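PDB 3NWR: A rubisco-like protein, which has the fold of the large subunit of ribulose bisphosphate carboxylase and is probably a lyase related to that enzyme. Local coordinates for residues Thr14-Tyr19 with Ser131-Ala136; Arg141-Arg146 with Leu273-Pro278; Met316-Leu321 with Ala330-Ser335. One frame throughout, in Å; residues are numbered along the deposited sequence.

Interaction 1: residues Thr14-Tyr19 with Ser131-Ala136; sequences TLEADY and SLRLPA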
loop_
_atom_site.group_PDB
_atom_site.type_symbol
_atom_site.label_atom_id
_atom_site.label_comp_id
_atom_site.label_asym_id
_atom_site.label_seq_id
_atom_site.Cartn_x
_atom_site.Cartn_y
_atom_site.Cartn_z
ATOM N N THR A 14 -23.859 -9.024 4.016
ATOM C CA THR A 14 -22.649 -8.766 4.797
ATOM C C THR A 14 -21.428 -9.393 4.148
ATOM O O THR A 14 -21.542 -10.245 3.278
ATOM C CB THR A 14 -22.739 -9.344 6.224
ATOM O OG1 THR A 14 -22.777 -10.778 6.159
ATOM C CG2 THR A 14 -23.968 -8.833 6.947
ATOM N N LEU A 15 -20.254 -8.950 4.578
ATOM C CA LEU A 15 -19.040 -9.716 4.355
ATOM C C LEU A 15 -18.409 -9.981 5.719
ATOM O O LEU A 15 -18.761 -9.344 6.716
ATOM C CB LEU A 15 -18.068 -8.982 3.418
ATOM C CG LEU A 15 -17.540 -7.630 3.902
ATOM C CD1 LEU A 15 -16.380 -7.788 4.894
ATOM C CD2 LEU A 15 -17.113 -6.793 2.699
ATOM N N GLU A 16 -17.487 -10.928 5.769
ATOM C CA GLU A 16 -16.794 -11.230 7.007
ATOM C C GLU A 16 -15.284 -11.072 6.868
ATOM O O GLU A 16 -14.708 -11.326 5.810
ATOM C CB GLU A 16 -17.145 -12.629 7.495
ATOM C CG GLU A 16 -18.609 -12.737 7.879
ATOM C CD GLU A 16 -19.007 -14.124 8.319
ATOM O OE1 GLU A 16 -18.127 -15.012 8.414
ATOM O OE2 GLU A 16 -20.214 -14.319 8.574
ATOM N N ALA A 17 -14.658 -10.649 7.960
ATOM C CA ALA A 17 -13.218 -10.467 7.995
ATOM C C ALA A 17 -12.678 -11.084 9.277
ATOM O O ALA A 17 -13.197 -10.812 10.358
ATOM C CB ALA A 17 -12.881 -8.983 7.933
ATOM N N ASP A 18 -11.643 -11.910 9.153
ATOM C CA ASP A 18 -11.016 -12.549 10.311
ATOM C C ASP A 18 -9.714 -11.833 10.640
ATOM O O ASP A 18 -8.952 -11.488 9.731
ATOM C CB ASP A 18 -10.689 -14.019 10.018
ATOM C CG ASP A 18 -11.926 -14.894 9.885
ATOM O OD1 ASP A 18 -13.042 -14.427 10.174
ATOM O OD2 ASP A 18 -11.762 -16.066 9.493
ATOM N N TYR A 19 -9.453 -11.626 11.931
ATOM C CA TYR A 19 -8.224 -10.985 12.396
ATOM C C TYR A 19 -7.554 -11.782 13.491
ATOM O O TYR A 19 -8.201 -12.557 14.197
ATOM C CB TYR A 19 -8.511 -9.593 12.971
ATOM C CG TYR A 19 -9.208 -8.666 12.020
ATOM C CD1 TYR A 19 -8.492 -7.726 11.292
ATOM C CD2 TYR A 19 -10.583 -8.724 11.857
ATOM C CE1 TYR A 19 -9.141 -6.867 10.417
ATOM C CE2 TYR A 19 -11.235 -7.872 10.986
ATOM C CZ TYR A 19 -10.507 -6.958 10.264
ATOM O OH TYR A 19 -11.154 -6.118 9.390
ATOM N N SER A 131 -8.168 -13.024 6.708
ATOM C CA SER A 131 -8.968 -13.541 5.613
ATOM C C SER A 131 -10.264 -12.763 5.449
ATOM O O SER A 131 -10.698 -12.053 6.362
ATOM C CB SER A 131 -9.263 -15.031 5.828
ATOM O OG SER A 131 -9.953 -15.214 7.045
ATOM N N LEU A 132 -10.866 -12.894 4.267
ATOM C CA LEU A 132 -12.126 -12.234 3.938
ATOM C C LEU A 132 -13.070 -13.246 3.316
ATOM O O LEU A 132 -12.635 -14.163 2.613
ATOM C CB LEU A 132 -11.904 -11.110 2.928
ATOM C CG LEU A 132 -11.095 -9.917 3.436
ATOM C CD1 LEU A 132 -10.673 -9.029 2.266
ATOM C CD2 LEU A 132 -11.905 -9.130 4.442
ATOM N N ARG A 133 -14.363 -13.068 3.562
ATOM C CA ARG A 133 -15.374 -13.866 2.884
ATOM C C ARG A 133 -16.453 -12.947 2.330
ATOM O O ARG A 133 -17.125 -12.240 3.077
ATOM C CB ARG A 133 -15.989 -14.885 3.841
ATOM C CG ARG A 133 -15.056 -16.028 4.184
ATOM C CD ARG A 133 -15.684 -16.974 5.198
ATOM N NE ARG A 133 -15.892 -16.312 6.481
ATOM C CZ ARG A 133 -14.921 -16.086 7.363
ATOM N NH1 ARG A 133 -13.678 -16.469 7.096
ATOM N NH2 ARG A 133 -15.188 -15.472 8.507
ATOM N N LEU A 134 -16.598 -12.960 1.011
ATOM C CA LEU A 134 -17.566 -12.114 0.328
ATOM C C LEU A 134 -18.635 -12.964 -0.350
ATOM O O LEU A 134 -18.331 -14.024 -0.893
ATOM C CB LEU A 134 -16.853 -11.266 -0.738
ATOM C CG LEU A 134 -16.170 -9.959 -0.289
ATOM C CD1 LEU A 134 -15.131 -10.193 0.788
ATOM C CD2 LEU A 134 -15.529 -9.249 -1.477
ATOM N N PRO A 135 -19.892 -12.495 -0.334
ATOM C CA PRO A 135 -20.937 -13.189 -1.098
ATOM C C PRO A 135 -20.663 -13.076 -2.582
ATOM O O PRO A 135 -20.109 -12.072 -3.035
ATOM C CB PRO A 135 -22.215 -12.403 -0.760
ATOM C CG PRO A 135 -21.892 -11.583 0.447
ATOM C CD PRO A 135 -20.409 -11.327 0.395
ATOM N N ALA A 136 -21.051 -14.097 -3.340
ATOM C CA ALA A 136 -20.877 -14.083 -4.786
ATOM C C ALA A 136 -21.524 -12.867 -5.446
ATOM O O ALA A 136 -20.961 -12.279 -6.368
ATOM C CB ALA A 136 -21.434 -15.374 -5.391
#
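Glu16 and Arg133 pair across the two neighbouring strands 14-23 and 126-133 of the antiparallel four-stranded sheet in the rubisco-type N-terminal domain. The short segments run antiparallel, 165° between their directions, and the register is alternating: Glu16 with Arg133 and Asp18 with Ser131 are hydrogen-bonded pairs, and Ala17 with Leu132 between them is a non-hydrogen-bonded pair. Arg133 N donates to Glu16 O at 2.9 Å, and Glu16 N returns a bond to Arg133 O; Asp18 N to Ser131 O is firm, whereas Ser131 N to Asp18 O is weak.

The face bearing Glu16, Asp18 and Arg133 carries a salt-bridge network. Bent at chi3 (-65°), the Arg133 chain brings its guanidinium back over strand 14-23, where both carboxylates meet it at its edge. NE and NH2 converge side-on on one oxygen, Glu16 OE1; NH2, 3.0 Å away, meets the anti lone pair of that oxygen, and the Glu16 carboxylate stands 81° to the guanidinium plane. Asp18 is gripped end-on: NH2 lies 2.9 Å from OD1, and NH1 lies 3.1 Å from OD2, which it meets from above the carboxylate plane. Asp18 has further partners in Thr95 and Arg93 of the adjoining strand 89-99.

On the other face, Ala17 CB touches Leu132 CD2 at 3.6 Å, and Leu132 packs on against helix 301-309. With NH2 shared between two carboxylates and NE and NH1 each bound as well, four bonds fix the rotation of the guanidinium, and the two carboxylates probably balance its positive charge, close to which Arg63 brings another.

Interaction 2: residues Arg141-Arg146 with Leu273-Pro278; sequences RFELPR and LRRTTP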
loop_
_atom_site.group_PDB
_atom_site.type_symbol
_atom_site.label_atom_id
_atom_site.label_comp_id
_atom_site.label_asym_id
_atom_site.label_seq_id
_atom_site.Cartn_x
_atom_site.Cartn_y
_atom_site.Cartn_z
ATOM N N ARG A 141 -19.896 -7.512 -8.424
ATOM C CA ARG A 141 -19.999 -6.082 -8.661
ATOM C C ARG A 141 -18.623 -5.452 -8.854
ATOM O O ARG A 141 -18.509 -4.257 -9.099
ATOM C CB ARG A 141 -20.755 -5.405 -7.515
ATOM C CG ARG A 141 -22.193 -5.902 -7.383
ATOM C CD ARG A 141 -22.803 -5.528 -6.037
ATOM N NE ARG A 141 -22.953 -4.087 -5.871
ATOM C CZ ARG A 141 -23.285 -3.494 -4.726
ATOM N NH1 ARG A 141 -23.499 -4.213 -3.628
ATOM N NH2 ARG A 141 -23.396 -2.174 -4.676
ATOM N N PHE A 142 -17.587 -6.278 -8.760
ATOM C CA PHE A 142 -16.229 -5.823 -9.043
ATOM C C PHE A 142 -15.775 -6.379 -10.390
ATOM O O PHE A 142 -16.605 -6.624 -11.266
ATOM C CB PHE A 142 -15.300 -6.217 -7.892
ATOM C CG PHE A 142 -15.692 -5.596 -6.574
ATOM C CD1 PHE A 142 -15.103 -4.416 -6.147
ATOM C CD2 PHE A 142 -16.666 -6.176 -5.780
ATOM C CE1 PHE A 142 -15.464 -3.834 -4.932
ATOM C CE2 PHE A 142 -17.041 -5.606 -4.558
ATOM C CZ PHE A 142 -16.435 -4.427 -4.132
ATOM N N GLU A 143 -14.474 -6.563 -10.579
ATOM C CA GLU A 143 -13.980 -7.055 -11.854
ATOM C C GLU A 143 -13.529 -8.503 -11.771
ATOM O O GLU A 143 -12.886 -8.905 -10.804
ATOM C CB GLU A 143 -12.833 -6.175 -12.354
ATOM C CG GLU A 143 -13.281 -4.771 -12.758
ATOM C CD GLU A 143 -14.136 -4.787 -14.019
ATOM O OE1 GLU A 143 -13.924 -5.670 -14.865
ATOM O OE2 GLU A 143 -15.018 -3.916 -14.167
ATOM N N LEU A 144 -13.861 -9.274 -12.807
ATOM C CA LEU A 144 -13.378 -10.642 -12.948
ATOM C C LEU A 144 -12.088 -10.654 -13.756
ATOM O O LEU A 144 -11.845 -9.752 -14.553
ATOM C CB LEU A 144 -14.427 -11.475 -13.688
ATOM C CG LEU A 144 -15.746 -11.670 -12.947
ATOM C CD1 LEU A 144 -16.802 -12.239 -13.895
ATOM C CD2 LEU A 144 -15.546 -12.582 -11.751
ATOM N N PRO A 145 -11.269 -11.697 -13.570
ATOM C CA PRO A 145 -10.113 -11.840 -14.457
ATOM C C PRO A 145 -10.609 -11.993 -15.895
ATOM O O PRO A 145 -11.535 -12.772 -16.154
ATOM C CB PRO A 145 -9.445 -13.134 -13.986
ATOM C CG PRO A 145 -10.432 -13.814 -13.102
ATOM C CD PRO A 145 -11.411 -12.811 -12.618
ATOM N N ARG A 146 -10.020 -11.237 -16.813
ATOM C CA ARG A 146 -10.389 -11.323 -18.219
ATOM C C ARG A 146 -9.932 -12.654 -18.827
ATOM O O ARG A 146 -10.605 -13.220 -19.701
ATOM C CB ARG A 146 -9.752 -10.160 -18.974
ATOM C CG ARG A 146 -10.341 -9.906 -20.327
ATOM C CD ARG A 146 -9.667 -8.714 -20.997
ATOM N NE ARG A 146 -10.040 -7.423 -20.421
ATOM C CZ ARG A 146 -11.006 -6.643 -20.904
ATOM N NH1 ARG A 146 -11.705 -7.042 -21.957
ATOM N NH2 ARG A 146 -11.277 -5.466 -20.342
ATOM N N LEU A 273 -7.686 0.478 -15.092
ATOM C CA LEU A 273 -6.873 -0.077 -16.171
ATOM C C LEU A 273 -7.502 -1.361 -16.684
ATOM O O LEU A 273 -7.534 -1.606 -17.885
ATOM C CB LEU A 273 -5.458 -0.363 -15.682
ATOM C CG LEU A 273 -4.532 -1.103 -16.648
ATOM C CD1 LEU A 273 -4.276 -0.254 -17.905
ATOM C CD2 LEU A 273 -3.232 -1.433 -15.936
ATOM N N ARG A 274 -7.991 -2.187 -15.764
ATOM C CA ARG A 274 -8.608 -3.466 -16.124
ATOM C C ARG A 274 -9.751 -3.288 -17.107
ATOM O O ARG A 274 -9.938 -4.121 -18.007
ATOM C CB ARG A 274 -9.130 -4.166 -14.869
ATOM C CG ARG A 274 -10.116 -5.314 -15.130
ATOM C CD ARG A 274 -9.400 -6.624 -15.508
ATOM N NE ARG A 274 -8.791 -6.572 -16.836
ATOM C CZ ARG A 274 -8.016 -7.518 -17.366
ATOM N NH1 ARG A 274 -7.715 -8.645 -16.698
ATOM N NH2 ARG A 274 -7.553 -7.332 -18.593
ATOM N N ARG A 275 -10.528 -2.222 -16.932
ATOM C CA ARG A 275 -11.688 -2.005 -17.787
ATOM C C ARG A 275 -11.322 -1.585 -19.207
ATOM O O ARG A 275 -12.114 -1.762 -20.130
ATOM C CB ARG A 275 -12.632 -0.974 -17.171
ATOM C CG ARG A 275 -13.441 -1.488 -15.999
ATOM C CD ARG A 275 -14.640 -0.574 -15.750
ATOM N NE ARG A 275 -14.201 0.806 -15.605
ATOM C CZ ARG A 275 -13.749 1.318 -14.466
ATOM N NH1 ARG A 275 -13.697 0.562 -13.375
ATOM N NH2 ARG A 275 -13.353 2.581 -14.422
ATOM N N THR A 276 -10.133 -1.025 -19.392
ATOM C CA THR A 276 -9.770 -0.509 -20.712
ATOM C C THR A 276 -8.729 -1.335 -21.478
ATOM O O THR A 276 -8.498 -1.079 -22.662
ATOM C CB THR A 276 -9.360 0.984 -20.655
ATOM O OG1 THR A 276 -8.309 1.162 -19.700
ATOM C CG2 THR A 276 -10.549 1.836 -20.245
ATOM N N THR A 277 -8.100 -2.316 -20.835
ATOM C CA THR A 277 -7.191 -3.189 -21.580
ATOM C C THR A 277 -7.686 -4.626 -21.693
ATOM O O THR A 277 -8.134 -5.224 -20.711
ATOM C CB THR A 277 -5.754 -3.197 -21.035
ATOM O OG1 THR A 277 -4.930 -3.983 -21.912
ATOM C CG2 THR A 277 -5.707 -3.803 -19.657
ATOM N N PRO A 278 -7.593 -5.184 -22.907
ATOM C CA PRO A 278 -7.979 -6.579 -23.139
ATOM C C PRO A 278 -6.831 -7.554 -22.907
ATOM O O PRO A 278 -6.995 -8.749 -23.162
ATOM C CB PRO A 278 -8.371 -6.574 -24.618
ATOM C CG PRO A 278 -7.478 -5.542 -25.219
ATOM C CD PRO A 278 -7.320 -4.466 -24.165
HETATM O O HOH W 1 -15.371 -1.886 -12.620
#
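Arg146, in the loop between helices 136-139 and 148-156, reaches across to the C-terminal part of helix 267-276 and the residues that follow it. Its CB lies over one face of the Arg274 guanidinium, 3.2 Å above the plane and offset toward the rim, with NH1 of Arg274 its nearest atom. CG continues past that group, chi1 (-164°) placing it opposite the backbone N, and CD comes 3.4 Å from Pro278 O. The bend at chi3 then turns the head group toward the helix. There NE of Arg146 sits 3.1 Å from NH2 of Arg274, two like charges close together, and its 2.9 Å approach to Thr277 O is too poorly angled for a hydrogen bond. At the tip, NH2 of Arg146 donates to Arg274 O at 3.0 Å and 166°, with the acceptor in the guanidinium plane, while Pro278 CA lies over one face.

Arg274 NH2 itself binds Thr277 O and Leu279 O, and its NH1 pairs with Asp314, a negative charge that probably eases the closeness of the arginines. Nearer the start of the loop, Glu143 OE2 takes a hydrogen bond from a water, 2.6 Å away, that also accepts from Arg275 NH1; Arg275 forms salt bridges with Asp239 and Asp241 of the second subunit. Arg146 thus ties the loop to a main-chain carbonyl in the C-terminal part of helix 267-276, which leads into strand 280-284 of the TIM-barrel catalytic domain.

Interaction 3: residues Met316-Leu321 with Ala330-Ser335; sequences MHVHGL and AEVIES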
loop_
_atom_site.group_PDB
_atom_site.type_symbol
_atom_site.label_atom_id
_atom_site.label_comp_id
_atom_site.label_asym_id
_atom_site.label_seq_id
_atom_site.Cartn_x
_atom_site.Cartn_y
_atom_site.Cartn_z
ATOM N N MET A 316 -1.211 -13.818 -9.980
ATOM C CA MET A 316 -0.673 -13.324 -8.714
ATOM C C MET A 316 0.590 -14.081 -8.337
ATOM O O MET A 316 0.675 -15.294 -8.544
ATOM C CB MET A 316 -1.691 -13.482 -7.575
ATOM C CG MET A 316 -2.857 -12.490 -7.618
ATOM S SD MET A 316 -2.423 -10.783 -7.156
ATOM C CE MET A 316 -2.275 -10.905 -5.363
ATOM N N HIS A 317 1.556 -13.366 -7.766
ATOM C CA HIS A 317 2.797 -13.968 -7.302
ATOM C C HIS A 317 2.662 -14.579 -5.919
ATOM O O HIS A 317 2.036 -13.983 -5.020
ATOM C CB HIS A 317 3.906 -12.926 -7.286
ATOM C CG HIS A 317 4.540 -12.725 -8.617
ATOM N ND1 HIS A 317 5.772 -13.252 -8.932
ATOM C CD2 HIS A 317 4.103 -12.085 -9.729
ATOM C CE1 HIS A 317 6.073 -12.938 -10.181
ATOM N NE2 HIS A 317 5.076 -12.231 -10.686
ATOM N N VAL A 318 3.288 -15.743 -5.745
ATOM C CA VAL A 318 3.260 -16.463 -4.475
ATOM C C VAL A 318 4.652 -16.770 -3.929
ATOM O O VAL A 318 4.783 -17.446 -2.905
ATOM C CB VAL A 318 2.464 -17.781 -4.590
ATOM C CG1 VAL A 318 1.035 -17.496 -5.020
ATOM C CG2 VAL A 318 3.129 -18.758 -5.560
ATOM N N HIS A 319 5.673 -16.233 -4.584
ATOM C CA HIS A 319 7.067 -16.550 -4.295
ATOM C C HIS A 319 7.296 -18.043 -4.518
ATOM O O HIS A 319 6.689 -18.586 -5.434
ATOM C CB HIS A 319 7.516 -15.953 -2.959
ATOM C CG HIS A 319 7.626 -14.458 -3.017
ATOM N ND1 HIS A 319 8.104 -13.692 -1.975
ATOM C CD2 HIS A 319 7.328 -13.589 -4.016
ATOM C CE1 HIS A 319 8.091 -12.418 -2.325
ATOM N NE2 HIS A 319 7.625 -12.326 -3.560
ATOM N N GLY A 320 8.162 -18.712 -3.765
ATOM C CA GLY A 320 8.513 -20.062 -4.189
ATOM C C GLY A 320 8.962 -21.017 -3.113
ATOM O O GLY A 320 9.511 -20.600 -2.095
ATOM N N LEU A 321 8.741 -22.305 -3.354
ATOM C CA LEU A 321 9.216 -23.344 -2.448
ATOM C C LEU A 321 10.738 -23.415 -2.497
ATOM O O LEU A 321 11.337 -23.334 -3.569
ATOM C CB LEU A 321 8.595 -24.687 -2.833
ATOM C CG LEU A 321 7.067 -24.679 -2.745
ATOM C CD1 LEU A 321 6.514 -26.013 -3.198
ATOM C CD2 LEU A 321 6.587 -24.323 -1.332
ATOM N N ALA A 330 5.212 -23.155 3.823
ATOM C CA ALA A 330 3.799 -23.216 4.190
ATOM C C ALA A 330 3.020 -22.023 3.636
ATOM O O ALA A 330 1.925 -22.194 3.106
ATOM C CB ALA A 330 3.617 -23.321 5.718
ATOM N N GLU A 331 3.583 -20.823 3.774
ATOM C CA GLU A 331 2.938 -19.631 3.228
ATOM C C GLU A 331 2.820 -19.703 1.710
ATOM O O GLU A 331 1.795 -19.336 1.141
ATOM C CB GLU A 331 3.661 -18.336 3.639
ATOM C CG GLU A 331 3.026 -17.109 2.960
ATOM C CD GLU A 331 3.499 -15.760 3.489
ATOM O OE1 GLU A 331 4.197 -15.720 4.518
ATOM O OE2 GLU A 331 3.153 -14.731 2.865
ATOM N N VAL A 332 3.871 -20.154 1.044
ATOM C CA VAL A 332 3.818 -20.270 -0.413
ATOM C C VAL A 332 2.729 -21.259 -0.852
ATOM O O VAL A 332 1.950 -20.975 -1.751
ATOM C CB VAL A 332 5.165 -20.722 -0.997
ATOM C CG1 VAL A 332 5.016 -20.977 -2.497
ATOM C CG2 VAL A 332 6.260 -19.690 -0.694
ATOM N N ILE A 333 2.671 -22.419 -0.200
ATOM C CA ILE A 333 1.674 -23.426 -0.529
ATOM C C ILE A 333 0.255 -22.891 -0.345
ATOM O O ILE A 333 -0.578 -23.005 -1.241
ATOM C CB ILE A 333 1.869 -24.694 0.317
ATOM C CG1 ILE A 333 3.195 -25.359 -0.056
ATOM C CG2 ILE A 333 0.714 -25.664 0.095
ATOM C CD1 ILE A 333 3.611 -26.459 0.897
ATOM N N GLU A 334 -0.008 -22.284 0.810
ATOM C CA GLU A 334 -1.341 -21.767 1.090
ATOM C C GLU A 334 -1.714 -20.660 0.098
ATOM O O GLU A 334 -2.863 -20.567 -0.345
ATOM C CB GLU A 334 -1.429 -21.247 2.528
ATOM C CG GLU A 334 -2.797 -20.675 2.887
ATOM C CD GLU A 334 -2.893 -20.239 4.339
ATOM O OE1 GLU A 334 -2.023 -20.643 5.140
ATOM O OE2 GLU A 334 -3.841 -19.495 4.678
ATOM N N SER A 335 -0.733 -19.835 -0.255
ATOM C CA SER A 335 -0.985 -18.710 -1.160
ATOM C C SER A 335 -1.318 -19.215 -2.565
ATOM O O SER A 335 -2.239 -18.714 -3.220
ATOM C CB SER A 335 0.217 -17.761 -1.173
ATOM O OG SER A 335 0.419 -17.186 0.118
#
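Val332, on helix 329-340, packs against the end of strand 315-319 within a beta-alpha-beta unit of the TIM-barrel domain. Both of its methyls touch Val318 O, CG2 at 3.5 Å and CG1 at 3.6 Å; CG2 also reaches Gly320 O at 3.7 Å, and CG1, set opposite the backbone N (chi1 174°), meets Leu321 CD2 at 3.9 Å. That leucine methyl also touches Ile333 CG1 at 3.8 Å, so one branch of Leu321 bridges two successive helical residues; its side chain runs obliquely to Val332 and at about a right angle to Ile333. One turn further along the helix, Val318 CG1 lies 3.9 Å from Ser335 CB. No hydrogen bond joins the two segments; the contact is van der Waals packing, of methyl on methyl and of methyl on main-chain oxygen. The segments run nearly antiparallel, at 154°, with axes 7.7 Å apart at closest approach, as where a helix folds back over its preceding strand.

In the next shell, Val318 and Val332 both rest on Phe355 of strand 352-355, to which Val318 is also hydrogen-bonded through Ala354. Leu321 and Ile333 continue the packing onto helix 364-371, and Ser335 reaches Phe301 of helix 301-309. The Ser335 hydroxyl turns back into its own helix: OG donates to Glu331 O at 2.7 Å, on the opposite face of that carbonyl from Ser335 N.

Overall arrangement
The three contacts follow one another in series along the chain, each closing before the next opens. Interaction 1 lies in the antiparallel sheet of the N-terminal domain, its centre about 19 Å from the centre of the chain; that of interaction 3 lies deeper, about 8 Å from the chain centre, within the parallel-stranded barrel. Interaction 2 pairs the loop after helix 136-139 with barrel helix 267-276. Their centres are about 21 to 24 Å apart and none touches another, though interactions 1 and 2 approach to about 5 Å between nearest atoms. Helix 301-309 neighbours interactions 1 and 3, packing on Leu132 and on Ser335, so the N-terminal sheet and the barrel meet around it.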